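Local structure of alanine racemase, biosynthetic (Pseudomonas aeruginosa PAO1, 6A2F) at residues A264-V269 with M304-L309; A238-L243 with P313-G318; E107-A112 with R146-V151; L98-A103 with L118-K123. The protein is a pyridoxal-phosphate enzyme of the alanine racemase family, pairing an N-terminal TIM-barrel domain with a strand-rich C-terminal domain in a two-chain assembly. All coordinates share one frame; numbering follows the deposited sequence.

Interaction 1 (A264-V269 with M304-L309); sequences ARIGTV and MLAVDL. With DLY (D-lysine), chain D.
M304, just ahead of strand 305-308, lies across T268 and ends beside D-lysine. M304 CB sits 3.9 Å from T268 CG2, with V269 O about as near. M304 CG passes the same T268 methyl at 4.1 Å, and SD keeps a similar spacing from it, so one threonine branch lines most of the chain. A bend at chi3 (-74°) then brings M304 CE 3.2 Å from OXT of D-lysine, a doubtfully close approach. The ligand is hydrogen-bonded by S301, Y273 and D303. Behind M304, strands 264-269 and 305-308 run as an antiparallel pair in the mixed sheet of the C-terminal domain. G267 and V307 bond in both directions: V307 N reaches G267 O at 2.8 Å, and G267 N reaches V307 O at 3.1 Å, nearly straight at 169°. Because G267 carries no side chain, L309 CD1 can settle 3.7 Å from its CA. On the same face, further along the strand, V269 CG2 meets V307 CG1 at 4.3 Å. The other face, bearing I266, T268 and A306, is packed by H129 and R130 of the second subunit. At the far end R265 forms a salt bridge with E245, while D308 OD1 bonds S310 OG.

Interaction 2 (A238-L243 with P313-G318); sequences AQLISL and PEARVG
L240 and G318 share the hydrogen bond that joins strand 234-246 to the loop leading into strand 320-322. G318 N donates to L240 O at 2.8 Å, with an N-H...O angle of 151°. Apolar contacts make up the second group. V317 CG2 meets L243 CB at 4.0 Å and also touches the peptide between S242 and L243. Deeper in, L240 CD1 rests against A315 CB at 4.2 Å. In a third group, carbons approach carbonyl oxygens: L240 CD1 comes 3.4 Å from R316 O, L243 CD2 3.3 Å from A315 O, Q239 CG 3.3 Å from G318 O, and V317 CG1 3.6 Å from L240 O. L243 reaches the carbonyl of A315 with CG anti to the backbone N (chi1 -167°). The strand is distorted here by a classic beta bulge, I241 and S242 both facing T268, and S242 OG bonds R130 O of the second subunit. With one hydrogen bond and no charge pair between the segments, the loop is held to the strand mainly by van der Waals fit, which depends on shape rather than on ionisation.

Interaction 3 (E107-A112 with R146-V151); sequences EAFLAA and RSHPGV
F109 pushes the tip of its ring into the turn at H148-V151. F109 CZ comes 3.6 Å from G150 O, which lies at the ring edge and in its plane, and CZ also meets V151 CG2 at 4.0 Å. The imidazole of H148 stands obliquely beside the phenyl ring, with centroids 5.9 Å apart and planes at 48°. Next to it L110 CD1 touches H148 CE1 at 4.1 Å. One step out, the turn itself presents these groups: it is a type I beta turn, closed by V151 N bonding H148 O at 3.0 Å. P149 CD lies over one face of the imidazole, near its rim, 3.4 Å above the plane. F109 has CG anti to its own N (chi1 166°), which swings the ring from the helix to the turn. Farther out, L98, I100, V120 and Y88 pack round F109, L110 leans on W141 and L145 of helix 135-145, and G150 is tied to L118 by a backbone hydrogen bond. R146, at the start of the loop, makes a salt bridge with D187. Helix 103-112 of a beta-alpha-beta unit thus meets the loop joining helix 135-145 to strand 151-157, as expected in the TIM-barrel fold of the N-terminal domain.

Interaction 4 (L98-A103 with L118-K123); sequences LVIQGA and LNVWLK
L98 and L118 meet methyl to methyl, CD1 to CD1 at 3.8 Å, where two neighbouring strands of the TIM barrel start side by side. Strands 98-100 and 118-123 run parallel, 32° apart, and helix 103-112 joins them as a beta-alpha-beta unit. L98 is the residue most covered by the contact. Its N bonds N119 O at 2.8 Å, and its O accepts from W121 N at 2.7 Å. That same oxygen also lies at the edge of the indole, near the ring plane, while W121 NE1 and N119 ND2 both bond D97, helping to hold the two side chains at the head of the strand; N119 OD1 in turn bonds R152.

I100 repeats the ladder one step on: its N gives to W121 O at 3.0 Å, and its O accepts from K123 N at 2.9 Å along a nearly straight line (171°). Its side chain falls on the same face as those of L98, V120 and L122, and its CD1 touches V120 CG1 at 3.8 Å. From helix 135-145, L145 packs on I100 and L122, and L138 on L122.

K123 is second only to L98 in the surface this contact buries. With CG anti to N (chi1 -173°) and a bend at chi3, its chain runs alongside Q101, where K123 CD lies 3.7 Å from Q101 CG. K123 NZ hydrogen-bonds L79 O and a malonate ion, probably from the crystallisation liquor. Just before that charged tip, K123 CE leans against V99 CG1 at 3.9 Å.

The four contacts fall into two pairs at opposite sides of the chain's centre. Along the sequence interactions 3 and 4 come first, their segments alternating within the N-terminal barrel; their centres are 10 Å apart, helix 103-112 linking the two strands of interaction 4. Interaction 1 is nested inside the loop closed by interaction 2 in the C-terminal domain, with centres 8 Å apart, and strands 264-269 and 234-246 are neighbours in one sheet. Between the pairs, centres lie 51 to 61 Å apart and no atoms touch. The C-terminal pair touches the second subunit, including R130, whereas no other chain of the assembly touches the N-terminal pair, so only the former contributes directly to the dimer.

Interaction 1 (A264-V269 with M304-L309)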
loop_
_atom_site.group_PDB
_atom_site.type_symbol
_atom_site.label_atom_id
_atom_site.label_comp_id
_atom_site.label_asym_id
_atom_site.label_seq_id
_atom_site.Cartn_x
_atom_site.Cartn_y
_atom_site.Cartn_z
ATOM N N ALA A 264 -24.708 4.869 -20.450
ATOM C CA ALA A 264 -23.617 4.039 -19.951
ATOM C C ALA A 264 -24.055 2.932 -19.001
ATOM O O ALA A 264 -25.049 3.054 -18.281
ATOM C CB ALA A 264 -22.546 4.905 -19.302
ATOM N N ARG A 265 -23.285 1.848 -19.028
ATOM C CA ARG A 265 -23.461 0.708 -18.151
ATOM C C ARG A 265 -22.229 0.685 -17.244
ATOM O O ARG A 265 -21.100 0.592 -17.728
ATOM C CB ARG A 265 -23.551 -0.559 -19.003
ATOM C CG ARG A 265 -24.249 -1.738 -18.358
ATOM C CD ARG A 265 -24.454 -2.858 -19.374
ATOM N NE ARG A 265 -24.929 -4.085 -18.737
ATOM C CZ ARG A 265 -26.197 -4.319 -18.394
ATOM N NH1 ARG A 265 -26.519 -5.469 -17.811
ATOM N NH2 ARG A 265 -27.146 -3.412 -18.624
ATOM N N ILE A 266 -22.438 0.803 -15.934
ATOM C CA ILE A 266 -21.324 0.971 -14.995
ATOM C C ILE A 266 -21.335 -0.042 -13.852
ATOM O O ILE A 266 -22.323 -0.158 -13.123
ATOM C CB ILE A 266 -21.256 2.422 -14.462
ATOM C CG1 ILE A 266 -20.832 3.354 -15.607
ATOM C CG2 ILE A 266 -20.346 2.527 -13.238
ATOM C CD1 ILE A 266 -19.909 4.483 -15.221
ATOM N N GLY A 267 -20.224 -0.767 -13.708
ATOM C CA GLY A 267 -20.101 -1.826 -12.708
ATOM C C GLY A 267 -19.125 -1.490 -11.599
ATOM O O GLY A 267 -18.077 -0.904 -11.850
ATOM N N THR A 268 -19.471 -1.867 -10.371
ATOM C CA THR A 268 -18.616 -1.633 -9.208
ATOM C C THR A 268 -17.879 -2.917 -8.814
ATOM O O THR A 268 -18.468 -3.999 -8.785
ATOM C CB THR A 268 -19.427 -1.070 -8.018
ATOM O OG1 THR A 268 -20.153 0.087 -8.450
ATOM C CG2 THR A 268 -18.517 -0.679 -6.845
ATOM N N VAL A 269 -16.588 -2.779 -8.518
ATOM C CA VAL A 269 -15.707 -3.913 -8.239
ATOM C C VAL A 269 -15.224 -3.904 -6.786
ATOM O O VAL A 269 -14.970 -2.841 -6.205
ATOM C CB VAL A 269 -14.505 -3.927 -9.213
ATOM C CG1 VAL A 269 -13.519 -5.037 -8.873
ATOM C CG2 VAL A 269 -14.988 -4.072 -10.647
ATOM N N MET A 304 -13.642 0.195 -3.105
ATOM C CA MET A 304 -14.332 -0.028 -4.370
ATOM C C MET A 304 -13.726 0.630 -5.600
ATOM O O MET A 304 -13.022 1.629 -5.519
ATOM C CB MET A 304 -15.803 0.378 -4.237
ATOM C CG MET A 304 -16.588 -0.476 -3.258
ATOM S SD MET A 304 -18.210 0.184 -2.838
ATOM C CE MET A 304 -17.777 1.544 -1.765
ATOM N N LEU A 305 -14.005 0.016 -6.747
ATOM C CA LEU A 305 -13.544 0.497 -8.041
ATOM C C LEU A 305 -14.695 0.382 -9.035
ATOM O O LEU A 305 -15.554 -0.488 -8.899
ATOM C CB LEU A 305 -12.341 -0.318 -8.520
ATOM C CG LEU A 305 -12.142 -0.425 -10.034
ATOM C CD1 LEU A 305 -10.816 -1.097 -10.356
ATOM C CD2 LEU A 305 -13.298 -1.171 -10.684
ATOM N N ALA A 306 -14.709 1.258 -10.032
ATOM C CA ALA A 306 -15.767 1.246 -11.045
ATOM C C ALA A 306 -15.222 1.062 -12.456
ATOM O O ALA A 306 -14.162 1.574 -12.789
ATOM C CB ALA A 306 -16.615 2.505 -10.954
ATOM N N VAL A 307 -15.953 0.317 -13.279
ATOM C CA VAL A 307 -15.519 0.035 -14.651
ATOM C C VAL A 307 -16.627 0.323 -15.658
ATOM O O VAL A 307 -17.813 0.160 -15.352
ATOM C CB VAL A 307 -15.034 -1.425 -14.827
ATOM C CG1 VAL A 307 -13.782 -1.676 -13.997
ATOM C CG2 VAL A 307 -16.128 -2.421 -14.464
ATOM N N ASP A 308 -16.230 0.752 -16.855
ATOM C CA ASP A 308 -17.176 0.998 -17.940
ATOM C C ASP A 308 -17.543 -0.314 -18.629
ATOM O O ASP A 308 -16.721 -0.921 -19.314
ATOM C CB ASP A 308 -16.595 2.001 -18.946
ATOM C CG ASP A 308 -17.624 2.484 -19.957
ATOM O OD1 ASP A 308 -18.740 1.924 -19.994
ATOM O OD2 ASP A 308 -17.314 3.429 -20.718
ATOM N N LEU A 309 -18.786 -0.742 -18.446
ATOM C CA LEU A 309 -19.250 -2.015 -18.996
ATOM C C LEU A 309 -20.190 -1.853 -20.196
ATOM O O LEU A 309 -20.903 -2.790 -20.566
ATOM C CB LEU A 309 -19.915 -2.852 -17.899
ATOM C CG LEU A 309 -19.002 -3.457 -16.831
ATOM C CD1 LEU A 309 -19.838 -4.033 -15.707
ATOM C CD2 LEU A 309 -18.089 -4.527 -17.410
HETATM N N DLY D . -17.085 4.688 -1.184
HETATM C CA DLY D . -16.089 4.498 -0.084
HETATM C C DLY D . -15.547 3.089 -0.073
HETATM O O DLY D . -15.758 2.337 0.877
HETATM C CB DLY D . -14.948 5.493 -0.272
HETATM C CG DLY D . -14.382 6.032 1.039
HETATM C CD DLY D . -12.903 6.364 0.895
HETATM C CE DLY D . -12.680 7.745 0.289
HETATM N NZ DLY D . -11.817 7.603 -0.865
HETATM O OXT DLY D . -14.875 2.633 -1.000
#

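Interaction 2 (A238-L243 with P313-G318)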
loop_
_atom_site.group_PDB
_atom_site.type_symbol
_atom_site.label_atom_id
_atom_site.label_comp_id
_atom_site.label_asym_id
_atom_site.label_seq_id
_atom_site.Cartn_x
_atom_site.Cartn_y
_atom_site.Cartn_z
ATOM N N ALA A 238 -11.110 -10.042 -8.350
ATOM C CA ALA A 238 -12.265 -9.555 -7.611
ATOM C C ALA A 238 -13.561 -9.895 -8.348
ATOM O O ALA A 238 -13.577 -10.770 -9.218
ATOM C CB ALA A 238 -12.152 -8.056 -7.367
ATOM N N GLN A 239 -14.642 -9.203 -7.992
ATOM C CA GLN A 239 -15.946 -9.438 -8.601
ATOM C C GLN A 239 -16.738 -8.160 -8.799
ATOM O O GLN A 239 -16.538 -7.173 -8.086
ATOM C CB GLN A 239 -16.776 -10.394 -7.742
ATOM C CG GLN A 239 -16.719 -11.849 -8.174
ATOM C CD GLN A 239 -17.370 -12.774 -7.165
ATOM O OE1 GLN A 239 -18.462 -12.493 -6.660
ATOM N NE2 GLN A 239 -16.697 -13.883 -6.859
ATOM N N LEU A 240 -17.643 -8.194 -9.773
ATOM C CA LEU A 240 -18.668 -7.170 -9.907
ATOM C C LEU A 240 -19.676 -7.361 -8.784
ATOM O O LEU A 240 -20.250 -8.440 -8.640
ATOM C CB LEU A 240 -19.369 -7.273 -11.263
ATOM C CG LEU A 240 -18.591 -6.945 -12.537
ATOM C CD1 LEU A 240 -19.506 -7.155 -13.731
ATOM C CD2 LEU A 240 -18.040 -5.525 -12.521
ATOM N N ILE A 241 -19.863 -6.314 -7.984
ATOM C CA ILE A 241 -20.773 -6.340 -6.832
ATOM C C ILE A 241 -21.978 -5.425 -7.062
ATOM O O ILE A 241 -22.932 -5.412 -6.269
ATOM C CB ILE A 241 -20.055 -5.974 -5.510
ATOM C CG1 ILE A 241 -19.494 -4.541 -5.564
ATOM C CG2 ILE A 241 -18.960 -6.989 -5.209
ATOM C CD1 ILE A 241 -18.954 -4.017 -4.246
ATOM N N SER A 242 -21.918 -4.661 -8.151
ATOM C CA SER A 242 -23.010 -3.779 -8.549
ATOM C C SER A 242 -22.946 -3.458 -10.036
ATOM O O SER A 242 -21.867 -3.450 -10.637
ATOM C CB SER A 242 -22.987 -2.485 -7.735
ATOM O OG SER A 242 -24.109 -1.681 -8.040
ATOM N N LEU A 243 -24.113 -3.197 -10.617
ATOM C CA LEU A 243 -24.223 -2.821 -12.019
ATOM C C LEU A 243 -25.343 -1.795 -12.175
ATOM O O LEU A 243 -26.450 -1.994 -11.667
ATOM C CB LEU A 243 -24.471 -4.063 -12.871
ATOM C CG LEU A 243 -24.345 -4.038 -14.398
ATOM C CD1 LEU A 243 -23.247 -3.109 -14.897
ATOM C CD2 LEU A 243 -24.100 -5.458 -14.880
ATOM N N PRO A 313 -22.290 -6.085 -22.826
ATOM C CA PRO A 313 -23.703 -6.155 -22.427
ATOM C C PRO A 313 -24.044 -7.385 -21.592
ATOM O O PRO A 313 -25.007 -7.357 -20.824
ATOM C CB PRO A 313 -24.454 -6.214 -23.768
ATOM C CG PRO A 313 -23.464 -5.798 -24.806
ATOM C CD PRO A 313 -22.129 -6.230 -24.284
ATOM N N GLU A 314 -23.257 -8.448 -21.743
ATOM C CA GLU A 314 -23.519 -9.713 -21.057
ATOM C C GLU A 314 -22.915 -9.813 -19.647
ATOM O O GLU A 314 -23.166 -10.786 -18.928
ATOM C CB GLU A 314 -23.085 -10.901 -21.929
ATOM C CG GLU A 314 -24.020 -11.201 -23.103
ATOM C CD GLU A 314 -25.337 -11.857 -22.689
ATOM O OE1 GLU A 314 -25.705 -11.813 -21.494
ATOM O OE2 GLU A 314 -26.018 -12.425 -23.571
ATOM N N ALA A 315 -22.133 -8.808 -19.254
ATOM C CA ALA A 315 -21.555 -8.754 -17.912
ATOM C C ALA A 315 -22.649 -8.653 -16.847
ATOM O O ALA A 315 -23.600 -7.887 -17.000
ATOM C CB ALA A 315 -20.586 -7.587 -17.796
ATOM N N ARG A 316 -22.509 -9.440 -15.782
ATOM C CA ARG A 316 -23.496 -9.502 -14.703
ATOM C C ARG A 316 -22.830 -9.438 -13.334
ATOM O O ARG A 316 -21.656 -9.789 -13.196
ATOM C CB ARG A 316 -24.336 -10.785 -14.809
ATOM C CG ARG A 316 -25.200 -10.882 -16.059
ATOM C CD ARG A 316 -26.434 -9.996 -15.959
ATOM N NE ARG A 316 -27.624 -10.749 -15.562
ATOM C CZ ARG A 316 -28.549 -11.205 -16.408
ATOM N NH1 ARG A 316 -29.593 -11.886 -15.945
ATOM N NH2 ARG A 316 -28.434 -10.981 -17.714
ATOM N N VAL A 317 -23.581 -8.984 -12.329
ATOM C CA VAL A 317 -23.124 -9.007 -10.937
ATOM C C VAL A 317 -22.700 -10.430 -10.562
ATOM O O VAL A 317 -23.443 -11.390 -10.793
ATOM C CB VAL A 317 -24.212 -8.490 -9.968
ATOM C CG1 VAL A 317 -23.850 -8.791 -8.515
ATOM C CG2 VAL A 317 -24.428 -6.996 -10.162
ATOM N N GLY A 318 -21.494 -10.554 -10.008
ATOM C CA GLY A 318 -20.931 -11.850 -9.648
ATOM C C GLY A 318 -19.788 -12.284 -10.550
ATOM O O GLY A 318 -19.021 -13.176 -10.189
#

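Interaction 3 (E107-A112 with R146-V151)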
loop_
_atom_site.group_PDB
_atom_site.type_symbol
_atom_site.label_atom_id
_atom_site.label_comp_id
_atom_site.label_asym_id
_atom_site.label_seq_id
_atom_site.Cartn_x
_atom_site.Cartn_y
_atom_site.Cartn_z
ATOM N N GLU A 107 32.123 0.934 11.450
ATOM C CA GLU A 107 32.631 1.111 12.802
ATOM C C GLU A 107 31.793 0.298 13.801
ATOM O O GLU A 107 32.326 -0.244 14.775
ATOM C CB GLU A 107 32.652 2.601 13.162
ATOM C CG GLU A 107 33.887 3.051 13.931
ATOM C CD GLU A 107 35.196 2.725 13.221
ATOM O OE1 GLU A 107 35.531 3.397 12.219
ATOM O OE2 GLU A 107 35.903 1.801 13.680
ATOM N N ALA A 108 30.488 0.196 13.545
ATOM C CA ALA A 108 29.597 -0.595 14.393
ATOM C C ALA A 108 29.919 -2.094 14.325
ATOM O O ALA A 108 29.864 -2.795 15.343
ATOM C CB ALA A 108 28.140 -0.335 14.035
ATOM N N PHE A 109 30.257 -2.574 13.127
ATOM C CA PHE A 109 30.664 -3.964 12.945
ATOM C C PHE A 109 31.963 -4.267 13.694
ATOM O O PHE A 109 32.046 -5.250 14.428
ATOM C CB PHE A 109 30.810 -4.314 11.461
ATOM C CG PHE A 109 31.547 -5.604 11.217
ATOM C CD1 PHE A 109 30.918 -6.831 11.420
ATOM C CD2 PHE A 109 32.876 -5.592 10.805
ATOM C CE1 PHE A 109 31.595 -8.019 11.205
ATOM C CE2 PHE A 109 33.558 -6.780 10.588
ATOM C CZ PHE A 109 32.917 -7.994 10.785
ATOM N N LEU A 110 32.966 -3.416 13.495
ATOM C CA LEU A 110 34.233 -3.504 14.224
ATOM C C LEU A 110 34.024 -3.558 15.737
ATOM O O LEU A 110 34.612 -4.400 16.417
ATOM C CB LEU A 110 35.139 -2.321 13.855
ATOM C CG LEU A 110 36.229 -2.452 12.776
ATOM C CD1 LEU A 110 35.874 -3.454 11.692
ATOM C CD2 LEU A 110 36.545 -1.096 12.156
ATOM N N ALA A 111 33.169 -2.673 16.254
ATOM C CA ALA A 111 32.917 -2.586 17.694
ATOM C C ALA A 111 32.121 -3.770 18.255
ATOM O O ALA A 111 32.181 -4.043 19.458
ATOM C CB ALA A 111 32.224 -1.271 18.036
ATOM N N ALA A 112 31.382 -4.464 17.387
ATOM C CA ALA A 112 30.475 -5.536 17.809
ATOM C C ALA A 112 31.201 -6.707 18.457
ATOM O O ALA A 112 30.688 -7.297 19.401
ATOM C CB ALA A 112 29.635 -6.022 16.635
ATOM N N ARG A 146 40.330 -7.305 5.311
ATOM C CA ARG A 146 40.744 -8.509 4.579
ATOM C C ARG A 146 41.229 -9.673 5.458
ATOM O O ARG A 146 40.945 -10.833 5.153
ATOM C CB ARG A 146 41.772 -8.179 3.484
ATOM C CG ARG A 146 42.297 -9.378 2.685
ATOM C CD ARG A 146 41.251 -10.030 1.781
ATOM N NE ARG A 146 40.469 -11.070 2.459
ATOM C CZ ARG A 146 39.532 -11.817 1.873
ATOM N NH1 ARG A 146 39.240 -11.658 0.585
ATOM N NH2 ARG A 146 38.881 -12.733 2.579
ATOM N N SER A 147 41.953 -9.362 6.535
ATOM C CA SER A 147 42.405 -10.393 7.475
ATOM C C SER A 147 41.861 -10.176 8.898
ATOM O O SER A 147 42.431 -10.681 9.874
ATOM C CB SER A 147 43.942 -10.522 7.472
ATOM O OG SER A 147 44.563 -9.394 8.067
ATOM N N HIS A 148 40.757 -9.435 9.001
ATOM C CA HIS A 148 40.058 -9.245 10.272
ATOM C C HIS A 148 39.425 -10.561 10.739
ATOM O O HIS A 148 38.761 -11.239 9.951
ATOM C CB HIS A 148 38.980 -8.155 10.147
ATOM C CG HIS A 148 38.355 -7.770 11.456
ATOM N ND1 HIS A 148 38.721 -6.638 12.153
ATOM C CD2 HIS A 148 37.396 -8.375 12.199
ATOM C CE1 HIS A 148 38.012 -6.558 13.265
ATOM N NE2 HIS A 148 37.204 -7.601 13.317
ATOM N N PRO A 149 39.618 -10.915 12.027
ATOM C CA PRO A 149 39.148 -12.185 12.593
ATOM C C PRO A 149 37.628 -12.407 12.542
ATOM O O PRO A 149 37.178 -13.553 12.592
ATOM C CB PRO A 149 39.621 -12.119 14.049
ATOM C CG PRO A 149 39.836 -10.667 14.324
ATOM C CD PRO A 149 40.342 -10.112 13.031
ATOM N N GLY A 150 36.854 -11.326 12.464
ATOM C CA GLY A 150 35.398 -11.419 12.380
ATOM C C GLY A 150 34.869 -11.506 10.956
ATOM O O GLY A 150 33.659 -11.545 10.740
ATOM N N VAL A 151 35.764 -11.531 9.984
ATOM C CA VAL A 151 35.355 -11.600 8.594
ATOM C C VAL A 151 35.685 -12.957 8.005
ATOM O O VAL A 151 36.812 -13.416 8.089
ATOM C CB VAL A 151 36.057 -10.526 7.745
ATOM C CG1 VAL A 151 35.698 -10.694 6.282
ATOM C CG2 VAL A 151 35.715 -9.131 8.233
#

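Interaction 4 (L98-A103 with L118-K123)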
loop_
_atom_site.group_PDB
_atom_site.type_symbol
_atom_site.label_atom_id
_atom_site.label_comp_id
_atom_site.label_asym_id
_atom_site.label_seq_id
_atom_site.Cartn_x
_atom_site.Cartn_y
_atom_site.Cartn_z
ATOM N N LEU A 98 26.659 -10.014 6.065
ATOM C CA LEU A 98 26.538 -8.602 6.376
ATOM C C LEU A 98 26.954 -7.731 5.200
ATOM O O LEU A 98 27.775 -8.133 4.371
ATOM C CB LEU A 98 27.359 -8.246 7.615
ATOM C CG LEU A 98 27.074 -9.025 8.904
ATOM C CD1 LEU A 98 27.995 -8.538 10.010
ATOM C CD2 LEU A 98 25.612 -8.920 9.323
ATOM N N VAL A 99 26.352 -6.546 5.135
ATOM C CA VAL A 99 26.773 -5.490 4.233
ATOM C C VAL A 99 27.326 -4.325 5.059
ATOM O O VAL A 99 26.769 -3.974 6.107
ATOM C CB VAL A 99 25.614 -5.030 3.310
ATOM C CG1 VAL A 99 25.823 -3.610 2.810
ATOM C CG2 VAL A 99 25.463 -5.976 2.128
ATOM N N ILE A 100 28.440 -3.758 4.595
ATOM C CA ILE A 100 28.954 -2.489 5.119
ATOM C C ILE A 100 28.966 -1.427 4.006
ATOM O O ILE A 100 29.624 -1.603 2.981
ATOM C CB ILE A 100 30.348 -2.647 5.772
ATOM C CG1 ILE A 100 30.268 -3.590 6.977
ATOM C CG2 ILE A 100 30.894 -1.289 6.195
ATOM C CD1 ILE A 100 31.610 -4.034 7.519
ATOM N N GLN A 101 28.227 -0.338 4.233
ATOM C CA GLN A 101 27.990 0.723 3.239
ATOM C C GLN A 101 28.611 2.050 3.619
ATOM O O GLN A 101 28.854 2.884 2.751
ATOM C CB GLN A 101 26.499 1.014 3.114
ATOM C CG GLN A 101 25.639 -0.159 2.731
ATOM C CD GLN A 101 24.192 0.037 3.126
ATOM O OE1 GLN A 101 23.871 0.822 4.022
ATOM N NE2 GLN A 101 23.308 -0.688 2.462
ATOM N N GLY A 102 28.803 2.270 4.916
ATOM C CA GLY A 102 29.226 3.569 5.422
ATOM C C GLY A 102 30.190 3.449 6.580
ATOM O O GLY A 102 30.348 2.372 7.158
ATOM N N ALA A 103 30.841 4.564 6.907
ATOM C CA ALA A 103 31.830 4.606 7.982
ATOM C C ALA A 103 31.187 4.246 9.327
ATOM O O ALA A 103 31.727 3.425 10.080
ATOM C CB ALA A 103 32.501 5.975 8.039
ATOM N N LEU A 118 31.757 -13.791 9.929
ATOM C CA LEU A 118 30.633 -13.755 9.000
ATOM C C LEU A 118 31.079 -13.268 7.622
ATOM O O LEU A 118 32.124 -12.618 7.492
ATOM C CB LEU A 118 29.518 -12.858 9.555
ATOM C CG LEU A 118 28.841 -13.252 10.876
ATOM C CD1 LEU A 118 28.084 -12.063 11.437
ATOM C CD2 LEU A 118 27.911 -14.447 10.715
ATOM N N ASN A 119 30.297 -13.593 6.595
ATOM C CA ASN A 119 30.564 -13.067 5.260
ATOM C C ASN A 119 30.203 -11.587 5.234
ATOM O O ASN A 119 29.121 -11.191 5.681
ATOM C CB ASN A 119 29.791 -13.832 4.183
ATOM C CG ASN A 119 30.128 -15.310 4.159
ATOM O OD1 ASN A 119 31.248 -15.719 4.463
ATOM N ND2 ASN A 119 29.149 -16.119 3.789
ATOM N N VAL A 120 31.137 -10.781 4.737
ATOM C CA VAL A 120 30.989 -9.334 4.682
ATOM C C VAL A 120 31.028 -8.882 3.224
ATOM O O VAL A 120 31.965 -9.207 2.488
ATOM C CB VAL A 120 32.097 -8.623 5.496
ATOM C CG1 VAL A 120 32.018 -7.114 5.319
ATOM C CG2 VAL A 120 32.002 -8.984 6.974
ATOM N N TRP A 121 29.992 -8.153 2.814
ATOM C CA TRP A 121 29.915 -7.561 1.483
ATOM C C TRP A 121 30.084 -6.053 1.618
ATOM O O TRP A 121 29.258 -5.379 2.244
ATOM C CB TRP A 121 28.564 -7.869 0.829
ATOM C CG TRP A 121 28.299 -9.333 0.590
ATOM C CD1 TRP A 121 28.003 -10.280 1.532
ATOM C CD2 TRP A 121 28.290 -10.009 -0.676
ATOM N NE1 TRP A 121 27.818 -11.504 0.932
ATOM C CE2 TRP A 121 27.982 -11.368 -0.422
ATOM C CE3 TRP A 121 28.511 -9.602 -2.001
ATOM C CZ2 TRP A 121 27.899 -12.324 -1.446
ATOM C CZ3 TRP A 121 28.428 -10.557 -3.020
ATOM C CH2 TRP A 121 28.118 -11.897 -2.734
ATOM N N LEU A 122 31.167 -5.532 1.050
ATOM C CA LEU A 122 31.426 -4.101 1.044
ATOM C C LEU A 122 30.670 -3.487 -0.115
ATOM O O LEU A 122 30.786 -3.951 -1.253
ATOM C CB LEU A 122 32.927 -3.812 0.902
ATOM C CG LEU A 122 33.861 -4.081 2.082
ATOM C CD1 LEU A 122 35.311 -3.909 1.659
ATOM C CD2 LEU A 122 33.537 -3.159 3.248
ATOM N N LYS A 123 29.895 -2.448 0.174
ATOM C CA LYS A 123 29.072 -1.824 -0.849
ATOM C C LYS A 123 29.735 -0.614 -1.474
ATOM O O LYS A 123 30.042 0.368 -0.798
ATOM C CB LYS A 123 27.686 -1.456 -0.313
ATOM C CG LYS A 123 26.737 -0.959 -1.400
ATOM C CD LYS A 123 25.321 -0.766 -0.893
ATOM C CE LYS A 123 24.652 -2.095 -0.584
ATOM N NZ LYS A 123 23.264 -1.877 -0.096
#